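Local structure of uncharacterized protein (Bacteroides eggerthii, 4FTD) at residues A[196-201]-A[251-256]; A[317-322]-A[330-335]. The protein is of unknown function but pairs an immunoglobulin-like domain with a six-bladed beta-propeller and is possibly involved in carbohydrate metabolism. One frame throughout, in Å; residues are numbered along the deposited sequence.

Contact 1 (A[196-201]-A[251-256]); sequences ALINGH and YNIDEN
With CG1 beside its backbone N (chi1 -56°) and chi2 extended, Ile198 sends CD1 to CB of Tyr251, 3.6 Å away, while its other branch, CG2, anti to that N, meets CB of Ile253 at 4.0 Å. The Ile198 side chain thus lies roughly at right angles to both partners. CB of Ala196 adds an oblique approach to the Tyr251 ring, 3.8 Å from CD1; at the far end of that ring Tyr251 OH and Ser205 OG share a hydrogen bond. The strands 196-198 and 251-253 run nearly parallel, 9° apart, but their axes stay 8.8 Å from each other. They are the first strands of two successive four-stranded antiparallel sheets, so side chains rather than backbone ladders join these neighbouring propeller blades. Past the apolar part, Ile198 to His201 forms a type I' turn that presents the Asn199 amide to 251-256. Asn199 ND2 donates to Asp254 O at 2.8 Å, coming from above the carbonyl plane, 37° out of it. The other end of the amide, OD1, accepts from a water that also donates to Ile253 O, 2.8 Å from each oxygen, and the direct and water-mediated links together restrain the rotation of the amide.

Contact 2 (A[317-322]-A[330-335]); sequences RVPVTL and KYKSKI
Val320 and Ile335 lie side by side and point the same way, their CG2 methyls 3.8 Å apart, and both reach Leu353 of strand 350-357. Next to this apolar pair the backbones are tied by Val320 N donating to Ile335 O at 2.9 Å, the donor N lying almost on the extension of the Ile335 C=O bond. Val320 uses its carbonyl oxygen as well, gripped twice by Ser333: the backbone N approaches almost head-on, whereas OG, 2.8 Å from Val320 O, comes in 21° off the carbonyl plane. A chi1 of 82° sets OG between its own N and carbonyl carbon, where it also accepts from Ile335 N at 3.1 Å in an ST turn. Without the hydroxyl, as with an alanine here, Val320 O would probably be left with one donor of the two and Ile335 N without its side-chain acceptor, so that the turn is less firmly held. Around Thr321 the side chains cross at a slant: CG of Lys332 passes 3.7 Å from Thr321 OG1, and its CD nears CG of Pro319. The threonine hydroxyl itself donates to Pro319 O from above the carbonyl plane, at 2.7 Å. On the opposite face of the sheet, Leu322 and Tyr331 meet through their CB atoms, 4.3 Å apart, and then diverge; the tyrosine hydroxyl bonds to Asp389 in helix 381-390. Leu322 N donates to Tyr331 O, and Leu322 O takes the N-H groups of both Lys330 and Tyr331. Two residues thus oppose one, a classic beta bulge in the antiparallel hairpin of strands 318-323 and 329-332, the outer pair of a four-stranded propeller blade.

Contact 1 and contact 2 follow one another along the chain, with centres about 25 Å apart and nearest atoms about 11 Å apart, so they do not touch. They sample two levels of propeller construction: contact 1 packs the first strands of successive blades, whereas contact 2 is hydrogen-bonded pairing within one blade. A path between them can be traced through Asn252, whose side-chain amide bonds to the backbone of Val302 and Arg304 in strand 300-304; that strand opens the four-stranded sheet that 329-332 closes. A glycerol, probably from the crystallisation liquor, lies about 4 Å from the Ile198 side chain at contact 1 and does not by itself establish a functional site.

Contact 1 (A[196-201]-A[251-256])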
ATOM      1  N   ALA A 196      13.404   4.552 -11.578  1.00 34.19           N
ATOM      2  CA  ALA A 196      12.206   4.943 -10.864  1.00 34.64           C
ATOM      3  C   ALA A 196      11.487   6.022 -11.679  1.00 34.16           C
ATOM      4  O   ALA A 196      12.107   6.829 -12.390  1.00 39.99           O
ATOM      5  CB  ALA A 196      12.582   5.473  -9.464  1.00 39.91           C
ATOM      6  N   LEU A 197      10.183   6.057 -11.484  1.00 34.51           N
ATOM      7  CA  LEU A 197       9.296   7.126 -11.884  1.00 39.53           C
ATOM      8  C   LEU A 197       8.995   7.973 -10.633  1.00 39.17           C
ATOM      9  O   LEU A 197       8.518   7.467  -9.630  1.00 40.56           O
ATOM     10  CB  LEU A 197       7.999   6.549 -12.410  1.00 39.27           C
ATOM     11  CG  LEU A 197       7.883   6.064 -13.817  1.00 48.29           C
ATOM     12  CD1 LEU A 197       6.530   5.330 -14.027  1.00 43.89           C
ATOM     13  CD2 LEU A 197       8.016   7.248 -14.765  1.00 53.12           C
ATOM     14  N   ILE A 198       9.333   9.248 -10.674  1.00 41.45           N
ATOM     15  CA  ILE A 198       9.188  10.150  -9.536  1.00 46.41           C
ATOM     16  C   ILE A 198       8.861  11.529 -10.087  1.00 44.45           C
ATOM     17  O   ILE A 198       9.589  12.032 -10.938  1.00 41.45           O
ATOM     18  CB  ILE A 198      10.465  10.239  -8.704  1.00 51.08           C
ATOM     19  CG1 ILE A 198      10.881   8.821  -8.253  1.00 55.97           C
ATOM     20  CG2 ILE A 198      10.223  11.108  -7.469  1.00 50.43           C
ATOM     21  CD1 ILE A 198      12.012   8.768  -7.288  1.00 43.04           C
ATOM     22  N   ASN A 199       7.769  12.124  -9.600  1.00 44.22           N
ATOM     23  CA  ASN A 199       7.350  13.482  -9.977  1.00 42.07           C
ATOM     24  C   ASN A 199       7.117  13.618 -11.456  1.00 43.98           C
ATOM     25  O   ASN A 199       7.315  14.664 -12.027  1.00 46.82           O
ATOM     26  CB  ASN A 199       8.383  14.548  -9.480  1.00 48.60           C
ATOM     27  CG  ASN A 199       8.575  14.539  -7.964  1.00 52.88           C
ATOM     28  OD1 ASN A 199       7.612  14.395  -7.217  1.00 52.09           O
ATOM     29  ND2 ASN A 199       9.820  14.707  -7.505  1.00 52.68           N
ATOM     30  N   GLY A 200       6.707  12.546 -12.113  1.00 41.12           N
ATOM     31  CA  GLY A 200       6.561  12.579 -13.562  1.00 41.84           C
ATOM     32  C   GLY A 200       7.867  12.467 -14.370  1.00 44.60           C
ATOM     33  O   GLY A 200       7.828  12.589 -15.584  1.00 50.61           O
ATOM     34  N   HIS A 201       9.004  12.282 -13.696  1.00 43.38           N
ATOM     35  CA  HIS A 201      10.298  12.140 -14.349  1.00 42.05           C
ATOM     36  C   HIS A 201      10.766  10.700 -14.278  1.00 40.92           C
ATOM     37  O   HIS A 201      10.380   9.966 -13.381  1.00 44.19           O
ATOM     38  CB  HIS A 201      11.340  12.993 -13.613  1.00 43.34           C
ATOM     39  CG  HIS A 201      10.876  14.382 -13.334  1.00 45.91           C
ATOM     40  ND1 HIS A 201      10.390  15.216 -14.321  1.00 49.30           N
ATOM     41  CD2 HIS A 201      10.783  15.071 -12.180  1.00 49.75           C
ATOM     42  CE1 HIS A 201      10.022  16.363 -13.779  1.00 49.39           C
ATOM     43  NE2 HIS A 201      10.272  16.310 -12.484  1.00 49.32           N
ATOM     44  N   TYR A 251      15.384   5.232  -4.504  1.00 36.08           N
ATOM     45  CA  TYR A 251      15.243   6.624  -4.851  1.00 39.36           C
ATOM     46  C   TYR A 251      14.211   7.257  -3.915  1.00 39.99           C
ATOM     47  O   TYR A 251      13.055   6.856  -3.922  1.00 43.97           O
ATOM     48  CB  TYR A 251      14.790   6.738  -6.299  1.00 36.62           C
ATOM     49  CG  TYR A 251      15.783   6.284  -7.345  1.00 35.88           C
ATOM     50  CD1 TYR A 251      15.927   4.902  -7.716  1.00 37.25           C
ATOM     51  CD2 TYR A 251      16.525   7.245  -8.063  1.00 42.15           C
ATOM     52  CE1 TYR A 251      16.857   4.548  -8.723  1.00 37.13           C
ATOM     53  CE2 TYR A 251      17.434   6.884  -9.059  1.00 39.64           C
ATOM     54  CZ  TYR A 251      17.591   5.574  -9.417  1.00 40.83           C
ATOM     55  OH  TYR A 251      18.514   5.298 -10.440  1.00 41.45           O
ATOM     56  N   ASN A 252      14.654   8.217  -3.109  1.00 40.06           N
ATOM     57  CA  ASN A 252      13.812   8.967  -2.172  1.00 39.94           C
ATOM     58  C   ASN A 252      13.859  10.455  -2.580  1.00 44.09           C
ATOM     59  O   ASN A 252      14.735  11.163  -2.190  1.00 43.96           O
ATOM     60  CB  ASN A 252      14.359   8.800  -0.751  1.00 41.81           C
ATOM     61  CG  ASN A 252      14.223   7.385  -0.248  1.00 39.53           C
ATOM     62  OD1 ASN A 252      13.148   7.000   0.217  1.00 41.68           O
ATOM     63  ND2 ASN A 252      15.265   6.594  -0.407  1.00 38.64           N
ATOM     64  N   ILE A 253      12.959  10.891  -3.440  1.00 41.85           N
ATOM     65  CA  ILE A 253      12.999  12.238  -3.944  1.00 40.70           C
ATOM     66  C   ILE A 253      11.604  12.811  -3.727  1.00 44.59           C
ATOM     67  O   ILE A 253      10.622  12.257  -4.209  1.00 42.80           O
ATOM     68  CB  ILE A 253      13.428  12.282  -5.400  1.00 43.02           C
ATOM     69  CG1 ILE A 253      14.792  11.623  -5.600  1.00 40.31           C
ATOM     70  CG2 ILE A 253      13.369  13.699  -5.927  1.00 35.91           C
ATOM     71  CD1 ILE A 253      15.145  11.390  -7.073  1.00 40.46           C
ATOM     72  N   ASP A 254      11.545  13.920  -3.012  1.00 42.68           N
ATOM     73  CA  ASP A 254      10.282  14.555  -2.614  1.00 48.26           C
ATOM     74  C   ASP A 254       9.711  15.430  -3.733  1.00 54.69           C
ATOM     75  O   ASP A 254      10.265  15.485  -4.832  1.00 49.54           O
ATOM     76  CB  ASP A 254      10.440  15.294  -1.278  1.00 48.80           C
ATOM     77  CG  ASP A 254      11.253  16.569  -1.365  1.00 52.26           C
ATOM     78  OD1 ASP A 254      11.459  17.166  -2.449  1.00 57.75           O
ATOM     79  OD2 ASP A 254      11.701  16.975  -0.280  1.00 57.28           O
ATOM     80  N   GLU A 255       8.613  16.126  -3.456  1.00 51.37           N
ATOM     81  CA  GLU A 255       7.923  16.852  -4.508  1.00 59.68           C
ATOM     82  C   GLU A 255       8.737  18.034  -5.009  1.00 49.74           C
ATOM     83  O   GLU A 255       8.542  18.456  -6.140  1.00 58.42           O
ATOM     84  CB  GLU A 255       6.516  17.261  -4.077  1.00 62.95           C
ATOM     85  CG  GLU A 255       6.477  18.336  -3.016  1.00 81.12           C
ATOM     86  CD  GLU A 255       5.081  18.558  -2.472  1.00108.62           C
ATOM     87  OE1 GLU A 255       4.106  18.000  -3.039  1.00 96.73           O
ATOM     88  OE2 GLU A 255       4.966  19.304  -1.477  1.00101.84           O
ATOM     89  N   ASN A 256       9.658  18.539  -4.185  1.00 52.91           N
ATOM     90  CA  ASN A 256      10.571  19.588  -4.607  1.00 47.01           C
ATOM     91  C   ASN A 256      11.840  19.053  -5.274  1.00 45.66           C
ATOM     92  O   ASN A 256      12.726  19.836  -5.561  1.00 56.90           O
ATOM     93  CB  ASN A 256      10.956  20.461  -3.432  1.00 60.39           C
ATOM     94  CG  ASN A 256       9.745  20.946  -2.673  1.00 68.94           C
ATOM     95  OD1 ASN A 256       8.795  21.435  -3.270  1.00 61.26           O
ATOM     96  ND2 ASN A 256       9.753  20.771  -1.361  1.00 69.29           N
TER
HETATM   97  O   HOH W   1       7.974  12.765  -4.981  1.00 56.35           O

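Contact 2 (A[317-322]-A[330-335])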
ATOM      1  N   ARG A 317      17.636 -11.065   4.656  1.00 46.83           N
ATOM      2  CA  ARG A 317      17.722 -11.517   6.054  1.00 49.42           C
ATOM      3  C   ARG A 317      17.817 -10.341   7.043  1.00 49.37           C
ATOM      4  O   ARG A 317      18.426 -10.465   8.111  1.00 53.11           O
ATOM      5  CB  ARG A 317      18.903 -12.492   6.235  1.00 52.64           C
ATOM      6  CG  ARG A 317      18.721 -13.804   5.478  1.00 54.16           C
ATOM      7  CD  ARG A 317      19.908 -14.727   5.700  1.00 52.85           C
ATOM      8  NE  ARG A 317      21.143 -14.176   5.159  1.00 49.87           N
ATOM      9  CZ  ARG A 317      21.468 -14.130   3.858  1.00 53.45           C
ATOM     10  NH1 ARG A 317      20.658 -14.598   2.908  1.00 52.57           N
ATOM     11  NH2 ARG A 317      22.608 -13.597   3.493  1.00 50.83           N
ATOM     12  N   VAL A 318      17.225  -9.206   6.671  1.00 52.80           N
ATOM     13  CA  VAL A 318      17.095  -8.034   7.532  1.00 50.10           C
ATOM     14  C   VAL A 318      15.591  -7.711   7.600  1.00 47.09           C
ATOM     15  O   VAL A 318      15.002  -7.215   6.611  1.00 46.48           O
ATOM     16  CB  VAL A 318      17.900  -6.794   7.053  1.00 45.73           C
ATOM     17  CG1 VAL A 318      17.596  -5.604   7.975  1.00 49.94           C
ATOM     18  CG2 VAL A 318      19.427  -7.081   7.030  1.00 42.87           C
ATOM     19  N   PRO A 319      14.944  -8.018   8.744  1.00 51.25           N
ATOM     20  CA  PRO A 319      13.550  -7.598   8.942  1.00 49.94           C
ATOM     21  C   PRO A 319      13.423  -6.089   8.805  1.00 48.31           C
ATOM     22  O   PRO A 319      14.405  -5.391   9.025  1.00 50.54           O
ATOM     23  CB  PRO A 319      13.254  -7.985  10.400  1.00 53.48           C
ATOM     24  CG  PRO A 319      14.324  -8.909  10.802  1.00 63.72           C
ATOM     25  CD  PRO A 319      15.519  -8.604   9.962  1.00 52.77           C
ATOM     26  N   VAL A 320      12.218  -5.622   8.473  1.00 49.18           N
ATOM     27  CA  VAL A 320      11.882  -4.200   8.339  1.00 49.10           C
ATOM     28  C   VAL A 320      12.295  -3.490   9.640  1.00 47.72           C
ATOM     29  O   VAL A 320      11.829  -3.830  10.735  1.00 52.63           O
ATOM     30  CB  VAL A 320      10.379  -4.001   8.008  1.00 48.07           C
ATOM     31  CG1 VAL A 320       9.999  -2.533   8.043  1.00 45.73           C
ATOM     32  CG2 VAL A 320      10.057  -4.593   6.630  1.00 44.52           C
ATOM     33  N   THR A 321      13.216  -2.544   9.505  1.00 45.97           N
ATOM     34  CA  THR A 321      13.847  -1.852  10.627  1.00 51.66           C
ATOM     35  C   THR A 321      13.755  -0.347  10.409  1.00 48.92           C
ATOM     36  O   THR A 321      14.125   0.169   9.339  1.00 47.02           O
ATOM     37  CB  THR A 321      15.352  -2.266  10.734  1.00 56.57           C
ATOM     38  OG1 THR A 321      15.491  -3.700  10.868  1.00 56.59           O
ATOM     39  CG2 THR A 321      16.057  -1.551  11.878  1.00 53.45           C
ATOM     40  N   LEU A 322      13.296   0.356  11.432  1.00 54.18           N
ATOM     41  CA  LEU A 322      13.274   1.801  11.441  1.00 53.30           C
ATOM     42  C   LEU A 322      14.719   2.262  11.724  1.00 53.61           C
ATOM     43  O   LEU A 322      15.329   1.812  12.700  1.00 57.06           O
ATOM     44  CB  LEU A 322      12.322   2.309  12.536  1.00 54.20           C
ATOM     45  CG  LEU A 322      12.121   3.822  12.690  1.00 53.59           C
ATOM     46  CD1 LEU A 322      11.443   4.338  11.436  1.00 43.58           C
ATOM     47  CD2 LEU A 322      11.294   4.178  13.929  1.00 55.39           C
ATOM     48  N   LYS A 330      17.027   2.157  14.869  1.00 68.38           N
ATOM     49  CA  LYS A 330      16.123   2.683  15.914  1.00 60.98           C
ATOM     50  C   LYS A 330      15.215   1.570  16.410  1.00 62.79           C
ATOM     51  O   LYS A 330      14.981   1.484  17.585  1.00 65.98           O
ATOM     52  CB  LYS A 330      15.277   3.875  15.400  1.00 72.46           C
ATOM     53  CG  LYS A 330      15.753   5.268  15.813  1.00 96.43           C
ATOM     54  CD  LYS A 330      17.211   5.572  15.446  1.00101.14           C
ATOM     55  CE  LYS A 330      17.696   6.881  16.070  1.00110.96           C
ATOM     56  NZ  LYS A 330      19.172   6.905  16.277  1.00 91.59           N
ATOM     57  N   TYR A 331      14.661   0.742  15.512  1.00 65.33           N
ATOM     58  CA  TYR A 331      13.778  -0.351  15.939  1.00 59.81           C
ATOM     59  C   TYR A 331      13.662  -1.458  14.896  1.00 54.86           C
ATOM     60  O   TYR A 331      13.236  -1.200  13.807  1.00 57.11           O
ATOM     61  CB  TYR A 331      12.372   0.196  16.311  1.00 58.16           C
ATOM     62  CG  TYR A 331      11.466  -0.872  16.859  1.00 64.40           C
ATOM     63  CD1 TYR A 331      11.539  -1.254  18.199  1.00 67.34           C
ATOM     64  CD2 TYR A 331      10.563  -1.535  16.039  1.00 58.13           C
ATOM     65  CE1 TYR A 331      10.729  -2.265  18.706  1.00 66.12           C
ATOM     66  CE2 TYR A 331       9.746  -2.556  16.539  1.00 62.45           C
ATOM     67  CZ  TYR A 331       9.843  -2.912  17.868  1.00 63.22           C
ATOM     68  OH  TYR A 331       9.050  -3.906  18.342  1.00 63.07           O
ATOM     69  N   LYS A 332      13.982  -2.695  15.290  1.00 57.60           N
ATOM     70  CA  LYS A 332      13.874  -3.859  14.430  1.00 59.35           C
ATOM     71  C   LYS A 332      12.509  -4.486  14.643  1.00 58.39           C
ATOM     72  O   LYS A 332      12.207  -4.885  15.728  1.00 59.60           O
ATOM     73  CB  LYS A 332      14.978  -4.875  14.746  1.00 61.23           C
ATOM     74  CG  LYS A 332      15.051  -6.000  13.735  1.00 64.61           C
ATOM     75  CD  LYS A 332      16.256  -6.903  13.908  1.00 66.69           C
ATOM     76  CE  LYS A 332      16.051  -7.927  14.994  1.00 80.47           C
ATOM     77  NZ  LYS A 332      16.938  -9.086  14.727  1.00 91.67           N
ATOM     78  N   SER A 333      11.671  -4.558  13.615  1.00 56.62           N
ATOM     79  CA  SER A 333      10.337  -5.176  13.733  1.00 58.01           C
ATOM     80  C   SER A 333      10.386  -6.668  13.425  1.00 60.59           C
ATOM     81  O   SER A 333      11.450  -7.224  13.097  1.00 61.82           O
ATOM     82  CB  SER A 333       9.330  -4.489  12.804  1.00 55.05           C
ATOM     83  OG  SER A 333       9.422  -4.975  11.471  1.00 55.63           O
ATOM     84  N   LYS A 334       9.221  -7.302  13.497  1.00 60.38           N
ATOM     85  CA  LYS A 334       9.071  -8.723  13.174  1.00 61.06           C
ATOM     86  C   LYS A 334       8.651  -8.957  11.723  1.00 63.71           C
ATOM     87  O   LYS A 334       8.545 -10.100  11.322  1.00 61.79           O
ATOM     88  CB  LYS A 334       8.047  -9.386  14.111  1.00 62.08           C
ATOM     89  CG  LYS A 334       8.494  -9.430  15.546  1.00 72.15           C
ATOM     90  CD  LYS A 334       7.343  -9.848  16.465  1.00 78.53           C
ATOM     91  CE  LYS A 334       7.793 -10.093  17.896  1.00 84.20           C
ATOM     92  NZ  LYS A 334       6.603 -10.288  18.769  1.00 84.44           N
ATOM     93  N   ILE A 335       8.413  -7.899  10.941  1.00 55.15           N
ATOM     94  CA  ILE A 335       8.046  -8.049   9.522  1.00 53.55           C
ATOM     95  C   ILE A 335       9.307  -8.472   8.741  1.00 52.35           C
ATOM     96  O   ILE A 335      10.225  -7.696   8.607  1.00 53.82           O
ATOM     97  CB  ILE A 335       7.407  -6.765   8.967  1.00 52.55           C
ATOM     98  CG1 ILE A 335       6.093  -6.495   9.730  1.00 56.39           C
ATOM     99  CG2 ILE A 335       7.126  -6.898   7.469  1.00 51.59           C
ATOM    100  CD1 ILE A 335       5.504  -5.122   9.543  1.00 50.47           C
TER